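Local coordinates for protein putative arylalkylamine N-Acetyltransferase 7 (Aedes aegypti, PDB 4FD7) that probably transfers an acetyl group from acetyl-CoA to an amine substrate, as a putative arylalkylamine N-acetyltransferase of the GNAT superfamily, at residues E130-Q135 and E204-T209; N192-A197 and F229-S234; V200-D205 and M233-D238. One frame throughout, in Å; residues are numbered along the deposited sequence.

All three contacts gather on the sheet of strands 183-188, 229-236 and 203-209, with 229-236 in the middle. Contact 1 sets helix 120-136 against one face of this sheet and contact 2 sets helix 191-200 against the other. Contact 3 joins strands 203-209 and 229-236 themselves. Its centre is about 10 Å from that of contact 2 and about 14 Å from that of contact 1; the centres of contacts 1 and 2 are about 11 Å apart. Contacts 2 and 3 share Met233 and Ser234, and meet again at the Lys231-Glu204 salt bridge, NZ to OE2 2.7 Å. Contacts 1 and 3 share Glu204 and Asp205. The fold fits a GNAT acetyltransferase.

Contact 1. Residues E130-Q135 and E204-T209; sequences EYVSHQ and EDFTIT
Gln135 lies over the ring of Phe206, and this is the tightest point between helix segment 130-135 and strand segment 204-209. Gln135 CB stands 3.6 Å from the centroid of the Phe206 ring, only 4° off the ring normal. It is a CH-pi contact over the middle of one face. The Gln135 chain bends at chi2 (-63°), which holds the amide nitrogen above the same face, out past the rim on the CE1 side. Gln135 NE2 reaches to 4.1 Å from Phe206 CE1, and the amide plane is turned 71° from the ring plane. Gln135 CG lies over one face of the Tyr131 ring, toward its rim, so the glutamine packs between two aromatic side chains.

Val132 meets the edge of the Phe206 ring, with CG1 4.1 Å from Phe206 CD2. Its other methyl, CG2, is 4.1 Å from Ile208 CG2. Val132 and Ile208 are buried, and Leu213 of helix 210-216 touches both. This helix packs with helix 120-136 on one face of the three-stranded sheet, in the alpha/beta arrangement of a GNAT fold. Phe206 belongs to a classic beta bulge: Asp205 and Phe206 both face Tyr232 of the neighbouring strand, and the CB of each points toward the helix. Phe206 holds CG anti to the backbone N, which carries the ring out to the helix.

The looser side is at Tyr131. Here Tyr131, Gln135 and Phe206 are partly exposed to solvent, unlike the Val132-Ile208 pair. Tyr131 CE2 is 4.3 Å from Ile208 CD1, which comes in at the ring edge near the ring plane. Leu213, Val216 and Phe220 also touch this tyrosine.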
# COMPACT_ATOMS: atom_id res chain seq x y z
N GLU A 130 11.90 0.99 -5.37
CA GLU A 130 12.09 0.60 -6.77
C GLU A 130 13.23 -0.40 -6.95
O GLU A 130 13.12 -1.32 -7.77
CB GLU A 130 12.28 1.83 -7.67
CG GLU A 130 12.29 1.49 -9.15
CD GLU A 130 11.21 0.49 -9.54
OE1 GLU A 130 10.01 0.76 -9.29
OE2 GLU A 130 11.55 -0.57 -10.13
N TYR A 131 14.32 -0.22 -6.19
CA TYR A 131 15.41 -1.19 -6.19
C TYR A 131 14.89 -2.57 -5.74
O TYR A 131 15.15 -3.62 -6.38
CB TYR A 131 16.56 -0.73 -5.28
CG TYR A 131 17.62 -1.80 -5.11
CD1 TYR A 131 18.62 -1.97 -6.07
CD2 TYR A 131 17.61 -2.66 -4.02
CE1 TYR A 131 19.58 -2.97 -5.93
CE2 TYR A 131 18.56 -3.65 -3.87
CZ TYR A 131 19.54 -3.80 -4.83
OH TYR A 131 20.49 -4.79 -4.67
N VAL A 132 14.14 -2.57 -4.65
CA VAL A 132 13.63 -3.83 -4.12
C VAL A 132 12.68 -4.52 -5.12
O VAL A 132 12.70 -5.76 -5.30
CB VAL A 132 12.93 -3.58 -2.79
CG1 VAL A 132 12.24 -4.83 -2.28
CG2 VAL A 132 13.97 -3.09 -1.77
N SER A 133 11.87 -3.70 -5.79
CA SER A 133 10.93 -4.18 -6.80
C SER A 133 11.68 -4.79 -7.97
O SER A 133 11.25 -5.80 -8.54
CB SER A 133 10.08 -3.02 -7.32
OG SER A 133 9.16 -3.46 -8.31
N HIS A 134 12.78 -4.15 -8.35
CA HIS A 134 13.53 -4.62 -9.51
C HIS A 134 14.20 -5.96 -9.19
O HIS A 134 14.17 -6.88 -10.02
CB HIS A 134 14.52 -3.57 -9.99
CG HIS A 134 15.12 -3.87 -11.33
ND1 HIS A 134 16.36 -4.44 -11.48
CD2 HIS A 134 14.63 -3.70 -12.59
CE1 HIS A 134 16.62 -4.61 -12.76
NE2 HIS A 134 15.59 -4.17 -13.46
N GLN A 135 14.76 -6.07 -7.98
CA GLN A 135 15.29 -7.36 -7.52
C GLN A 135 14.21 -8.44 -7.46
O GLN A 135 14.50 -9.61 -7.72
CB GLN A 135 15.97 -7.22 -6.15
CG GLN A 135 17.19 -6.33 -6.19
CD GLN A 135 18.28 -6.90 -7.08
OE1 GLN A 135 18.62 -6.31 -8.10
NE2 GLN A 135 18.84 -8.05 -6.69
N GLU A 204 7.08 -14.35 -0.03
CA GLU A 204 8.25 -13.49 -0.08
C GLU A 204 9.01 -13.66 -1.40
O GLU A 204 9.44 -14.78 -1.72
CB GLU A 204 9.18 -13.79 1.11
CG GLU A 204 8.46 -13.66 2.44
CD GLU A 204 9.38 -13.58 3.65
OE1 GLU A 204 10.63 -13.64 3.46
OE2 GLU A 204 8.85 -13.45 4.78
N ASP A 205 9.16 -12.57 -2.16
CA ASP A 205 9.91 -12.60 -3.41
C ASP A 205 11.34 -12.24 -3.11
O ASP A 205 12.30 -12.88 -3.59
CB ASP A 205 9.41 -11.55 -4.40
CG ASP A 205 7.91 -11.53 -4.56
OD1 ASP A 205 7.35 -12.49 -5.12
OD2 ASP A 205 7.30 -10.51 -4.16
N PHE A 206 11.50 -11.17 -2.34
CA PHE A 206 12.85 -10.68 -2.09
C PHE A 206 12.86 -10.03 -0.74
O PHE A 206 11.90 -9.35 -0.38
CB PHE A 206 13.26 -9.68 -3.18
CG PHE A 206 14.67 -9.19 -3.05
CD1 PHE A 206 15.73 -9.99 -3.42
CD2 PHE A 206 14.94 -7.93 -2.55
CE1 PHE A 206 17.05 -9.54 -3.30
CE2 PHE A 206 16.25 -7.47 -2.43
CZ PHE A 206 17.30 -8.28 -2.81
N THR A 207 13.93 -10.23 0.01
CA THR A 207 14.01 -9.62 1.31
C THR A 207 15.40 -9.06 1.56
O THR A 207 16.40 -9.65 1.12
CB THR A 207 13.53 -10.59 2.43
OG1 THR A 207 13.57 -9.90 3.69
CG2 THR A 207 14.41 -11.82 2.50
N ILE A 208 15.46 -7.91 2.23
CA ILE A 208 16.74 -7.26 2.43
C ILE A 208 16.62 -6.24 3.57
O ILE A 208 15.62 -5.55 3.65
CB ILE A 208 17.24 -6.59 1.11
CG1 ILE A 208 18.68 -6.06 1.28
CG2 ILE A 208 16.28 -5.48 0.63
CD1 ILE A 208 19.23 -5.30 0.07
N THR A 209 17.61 -6.16 4.46
CA THR A 209 17.48 -5.21 5.57
C THR A 209 17.76 -3.79 5.10
O THR A 209 18.37 -3.58 4.06
CB THR A 209 18.43 -5.53 6.76
OG1 THR A 209 19.80 -5.48 6.31
CG2 THR A 209 18.13 -6.90 7.34

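Contact 2. Residues N192-A197 and F229-S234; sequences NSQTAA and FCKYMS
A beta-alpha-beta crossover frames this contact: helix 191-200 links strand 183-188 to strand 203-209, and strand 229-236 runs antiparallel between the two. The helix covers the sheet face that carries Lys231 and Met233, and Gln194 and Ala197 are the residues that touch them. The short helix and strand axes run 26° apart, with a closest approach of 9.8 Å. The arrangement is consistent with a GNAT fold.

Gln194 carries most of the contact. Its chain is extended beyond CG and reaches along to the start of the strand. Gln194 NE2 donates to Phe229 O at 2.9 Å, with an N-H...O angle of 159°. The acceptor lies in the plane of the Gln194 amide. On the other side of the bond the donor sits above the Phe229 carbonyl plane, 53° out of it, and so not on a lone pair. The same NE2 also bonds to Phe188 O on strand 183-188. One buried amide nitrogen thus grips carbonyls of two adjacent strands, which fixes the rotation of the amide.

Lys231 crosses the Gln194 side chain at about a right angle. Its chain is extended, and its methylenes pass the amide: Lys231 CG is 3.9 Å from Gln194 CD, and Lys231 CE is 3.6 Å from Gln194 OE1. The charged end goes on to Glu204, where NZ forms a salt bridge with OE2.

Further along the strand Met233 takes over. It bends at its last torsion, which turns the methyl to the helix backbone. Met233 CE comes within 4.0 Å of Gln194 O. Leu169 and Phe188 also touch Ala197, whose CB lies 4.0 Å from Met233 SD.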
# COMPACT_ATOMS: atom_id res chain seq x y z
N ASN A 192 4.58 -5.73 10.95
CA ASN A 192 3.17 -6.06 10.97
C ASN A 192 2.50 -6.08 9.59
O ASN A 192 1.63 -6.90 9.35
CB ASN A 192 2.42 -5.17 11.95
CG ASN A 192 2.89 -5.35 13.38
OD1 ASN A 192 3.12 -4.38 14.10
ND2 ASN A 192 3.06 -6.60 13.79
N SER A 193 2.92 -5.18 8.70
CA SER A 193 2.41 -5.18 7.33
C SER A 193 2.82 -6.47 6.61
O SER A 193 2.03 -7.07 5.85
CB SER A 193 2.84 -3.93 6.55
OG SER A 193 4.25 -3.78 6.51
N GLN A 194 4.06 -6.90 6.86
CA GLN A 194 4.54 -8.19 6.36
C GLN A 194 3.73 -9.36 6.94
O GLN A 194 3.39 -10.30 6.22
CB GLN A 194 6.04 -8.36 6.64
CG GLN A 194 6.92 -7.41 5.79
CD GLN A 194 8.27 -7.12 6.42
OE1 GLN A 194 8.67 -7.78 7.39
NE2 GLN A 194 8.97 -6.12 5.88
N THR A 195 3.42 -9.28 8.23
CA THR A 195 2.58 -10.28 8.89
C THR A 195 1.19 -10.38 8.24
O THR A 195 0.68 -11.48 7.99
CB THR A 195 2.43 -9.96 10.40
OG1 THR A 195 3.72 -10.05 11.03
CG2 THR A 195 1.45 -10.91 11.08
N ALA A 196 0.62 -9.22 7.95
CA ALA A 196 -0.71 -9.10 7.35
C ALA A 196 -0.70 -9.72 5.96
O ALA A 196 -1.57 -10.54 5.60
CB ALA A 196 -1.10 -7.65 7.28
N ALA A 197 0.32 -9.36 5.19
CA ALA A 197 0.43 -9.89 3.83
C ALA A 197 0.60 -11.40 3.87
O ALA A 197 0.03 -12.13 3.06
CB ALA A 197 1.59 -9.22 3.10
N PHE A 229 13.63 -5.85 8.16
CA PHE A 229 13.60 -6.29 6.77
C PHE A 229 12.61 -5.49 5.91
O PHE A 229 11.57 -5.04 6.39
CB PHE A 229 13.28 -7.79 6.70
CG PHE A 229 14.47 -8.67 6.97
CD1 PHE A 229 14.81 -9.03 8.25
CD2 PHE A 229 15.26 -9.12 5.92
CE1 PHE A 229 15.91 -9.83 8.49
CE2 PHE A 229 16.36 -9.92 6.15
CZ PHE A 229 16.69 -10.28 7.44
N CYS A 230 12.99 -5.29 4.65
CA CYS A 230 12.15 -4.71 3.62
C CYS A 230 11.86 -5.87 2.69
O CYS A 230 12.79 -6.50 2.17
CB CYS A 230 12.92 -3.62 2.88
SG CYS A 230 12.01 -2.71 1.62
N LYS A 231 10.58 -6.21 2.51
CA LYS A 231 10.26 -7.41 1.74
C LYS A 231 9.33 -7.14 0.57
O LYS A 231 8.24 -6.62 0.76
CB LYS A 231 9.62 -8.47 2.64
CG LYS A 231 10.47 -8.91 3.81
CD LYS A 231 9.86 -10.12 4.51
CE LYS A 231 10.58 -10.45 5.81
NZ LYS A 231 10.00 -11.65 6.48
N TYR A 232 9.70 -7.61 -0.62
CA TYR A 232 8.80 -7.57 -1.76
C TYR A 232 8.05 -8.91 -1.72
O TYR A 232 8.67 -9.97 -1.68
CB TYR A 232 9.54 -7.39 -3.08
CG TYR A 232 8.82 -6.46 -4.03
CD1 TYR A 232 9.04 -5.09 -3.99
CD2 TYR A 232 7.91 -6.95 -4.96
CE1 TYR A 232 8.38 -4.24 -4.86
CE2 TYR A 232 7.24 -6.11 -5.82
CZ TYR A 232 7.48 -4.75 -5.77
OH TYR A 232 6.82 -3.91 -6.63
N MET A 233 6.72 -8.85 -1.71
CA MET A 233 5.87 -10.03 -1.56
C MET A 233 4.79 -10.06 -2.64
O MET A 233 4.28 -9.00 -3.08
CB MET A 233 5.27 -10.11 -0.15
CG MET A 233 6.30 -9.99 0.97
SD MET A 233 5.49 -9.92 2.58
CE MET A 233 4.89 -11.61 2.70
N SER A 234 4.43 -11.27 -3.08
CA SER A 234 3.48 -11.44 -4.18
C SER A 234 2.34 -12.43 -3.92
O SER A 234 2.50 -13.40 -3.19
CB SER A 234 4.22 -11.79 -5.49
OG SER A 234 5.01 -12.96 -5.37

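Contact 3. Residues V200-D205 and M233-D238; sequences VGFQED and MSLRVD
Phe202, just ahead of strand 203-209, and Leu235 of strand 229-236 meet at about a right angle beside the antiparallel pairing of these strands. Leu235 CB sits over the centre of one face of the Phe202 ring, 3.5 Å from the centroid and 9° off the normal, a CH-pi contact. With CG anti to the backbone N (chi1 178°) and chi2 near 70°, Leu235 lays CD2 on the same ring, 3.6 Å from Phe202 CE1. The ring also has an edge-to-face partner in Phe188. Met233 O lies at the edge of the Phe202 ring, near its plane.

The other branch of Leu235 presses on the turn before the strand. Leu235 CD1 is 3.2 Å from Gly201 O, a tight fit. Gly201 ends helix 191-200 in a Schellman motif, with positive phi. Val200 CG1 touches Leu235 CD2, at 3.8 Å, and Ile173 of helix 172-179 adds to the cover of this leucine.

Two pairs follow along the strands. At the non-hydrogen-bonded pair, Glu204 and Met233 lie side by side and point the same way, with Glu204 CG, whose carboxylate goes to Lys231, 4.1 Å from Met233 CE. Gln203 and Ser234 form the hydrogen-bonded pair, with their side chains on the other face. There Gln203 CG packs 3.4 Å from Ser234 OG. This hydroxyl donates to Asp205 OD1 at a modelled distance too short to be trusted in detail. Tyr142 also bonds to the hydroxyl, and Arg141 forms a salt bridge with the carboxylate. The backbone seals the pair: Gln203 N donates to Ser234 O at 2.8 Å, and Ser234 N returns the bond to Gln203 O, also at 2.8 Å.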
# COMPACT_ATOMS: atom_id res chain seq x y z
N VAL A 200 -2.68 -13.15 4.45
CA VAL A 200 -3.50 -13.20 3.23
C VAL A 200 -3.02 -14.26 2.21
O VAL A 200 -3.78 -14.71 1.34
CB VAL A 200 -3.58 -11.80 2.59
CG1 VAL A 200 -4.19 -11.83 1.18
CG2 VAL A 200 -4.41 -10.89 3.49
N GLY A 201 -1.77 -14.68 2.33
CA GLY A 201 -1.21 -15.63 1.39
C GLY A 201 -0.18 -15.07 0.42
O GLY A 201 0.14 -15.74 -0.56
N PHE A 202 0.33 -13.87 0.68
CA PHE A 202 1.46 -13.35 -0.10
C PHE A 202 2.71 -14.18 0.21
O PHE A 202 2.90 -14.62 1.35
CB PHE A 202 1.76 -11.89 0.25
CG PHE A 202 0.85 -10.89 -0.40
CD1 PHE A 202 -0.41 -10.62 0.14
CD2 PHE A 202 1.27 -10.16 -1.50
CE1 PHE A 202 -1.25 -9.67 -0.44
CE2 PHE A 202 0.43 -9.21 -2.10
CZ PHE A 202 -0.83 -8.96 -1.56
N GLN A 203 3.56 -14.36 -0.79
CA GLN A 203 4.83 -15.06 -0.62
C GLN A 203 5.99 -14.07 -0.74
O GLN A 203 5.91 -13.09 -1.48
CB GLN A 203 5.01 -16.12 -1.71
CG GLN A 203 5.10 -15.52 -3.11
CD GLN A 203 5.97 -16.33 -4.05
OE1 GLN A 203 7.02 -15.86 -4.50
NE2 GLN A 203 5.52 -17.54 -4.38
N GLU A 204 7.08 -14.35 -0.03
CA GLU A 204 8.25 -13.49 -0.08
C GLU A 204 9.01 -13.66 -1.40
O GLU A 204 9.44 -14.78 -1.72
CB GLU A 204 9.18 -13.79 1.11
CG GLU A 204 8.46 -13.66 2.44
CD GLU A 204 9.38 -13.58 3.65
OE1 GLU A 204 10.63 -13.64 3.46
OE2 GLU A 204 8.85 -13.45 4.78
N ASP A 205 9.16 -12.57 -2.16
CA ASP A 205 9.91 -12.60 -3.41
C ASP A 205 11.34 -12.24 -3.11
O ASP A 205 12.30 -12.88 -3.59
CB ASP A 205 9.41 -11.55 -4.40
CG ASP A 205 7.91 -11.53 -4.56
OD1 ASP A 205 7.35 -12.49 -5.12
OD2 ASP A 205 7.30 -10.51 -4.16
N MET A 233 6.72 -8.85 -1.71
CA MET A 233 5.87 -10.03 -1.56
C MET A 233 4.79 -10.06 -2.64
O MET A 233 4.28 -9.00 -3.08
CB MET A 233 5.27 -10.11 -0.15
CG MET A 233 6.30 -9.99 0.97
SD MET A 233 5.49 -9.92 2.58
CE MET A 233 4.89 -11.61 2.70
N SER A 234 4.43 -11.27 -3.08
CA SER A 234 3.48 -11.44 -4.18
C SER A 234 2.34 -12.43 -3.92
O SER A 234 2.50 -13.40 -3.19
CB SER A 234 4.22 -11.79 -5.49
OG SER A 234 5.01 -12.96 -5.37
N LEU A 235 1.20 -12.18 -4.54
CA LEU A 235 0.00 -12.99 -4.34
C LEU A 235 -0.67 -13.26 -5.67
O LEU A 235 -1.13 -12.33 -6.34
CB LEU A 235 -0.98 -12.26 -3.42
CG LEU A 235 -2.33 -12.92 -3.13
CD1 LEU A 235 -2.14 -14.16 -2.25
CD2 LEU A 235 -3.26 -11.91 -2.47
N ARG A 236 -0.73 -14.54 -6.06
CA ARG A 236 -1.51 -14.94 -7.22
C ARG A 236 -2.97 -15.10 -6.83
O ARG A 236 -3.30 -15.79 -5.86
CB ARG A 236 -1.01 -16.25 -7.82
CG ARG A 236 0.22 -16.09 -8.69
CD ARG A 236 0.43 -17.31 -9.57
NE ARG A 236 -0.51 -17.40 -10.69
CZ ARG A 236 -0.39 -18.30 -11.66
NH1 ARG A 236 0.60 -19.18 -11.62
NH2 ARG A 236 -1.26 -18.33 -12.66
N VAL A 237 -3.84 -14.44 -7.59
CA VAL A 237 -5.25 -14.48 -7.29
C VAL A 237 -5.88 -15.44 -8.28
O VAL A 237 -5.16 -16.13 -9.01
CB VAL A 237 -5.87 -13.09 -7.36
CG1 VAL A 237 -5.03 -12.11 -6.52
CG2 VAL A 237 -5.95 -12.60 -8.80
N ASP A 238 -7.18 -15.54 -8.29
CA ASP A 238 -7.84 -16.43 -9.24
C ASP A 238 -7.33 -17.86 -9.08
O ASP A 238 -7.22 -18.36 -7.97
CB ASP A 238 -7.62 -15.90 -10.66
CG ASP A 238 -6.47 -16.55 -11.33
OD1 ASP A 238 -6.59 -17.76 -11.56
OD2 ASP A 238 -5.48 -15.88 -11.63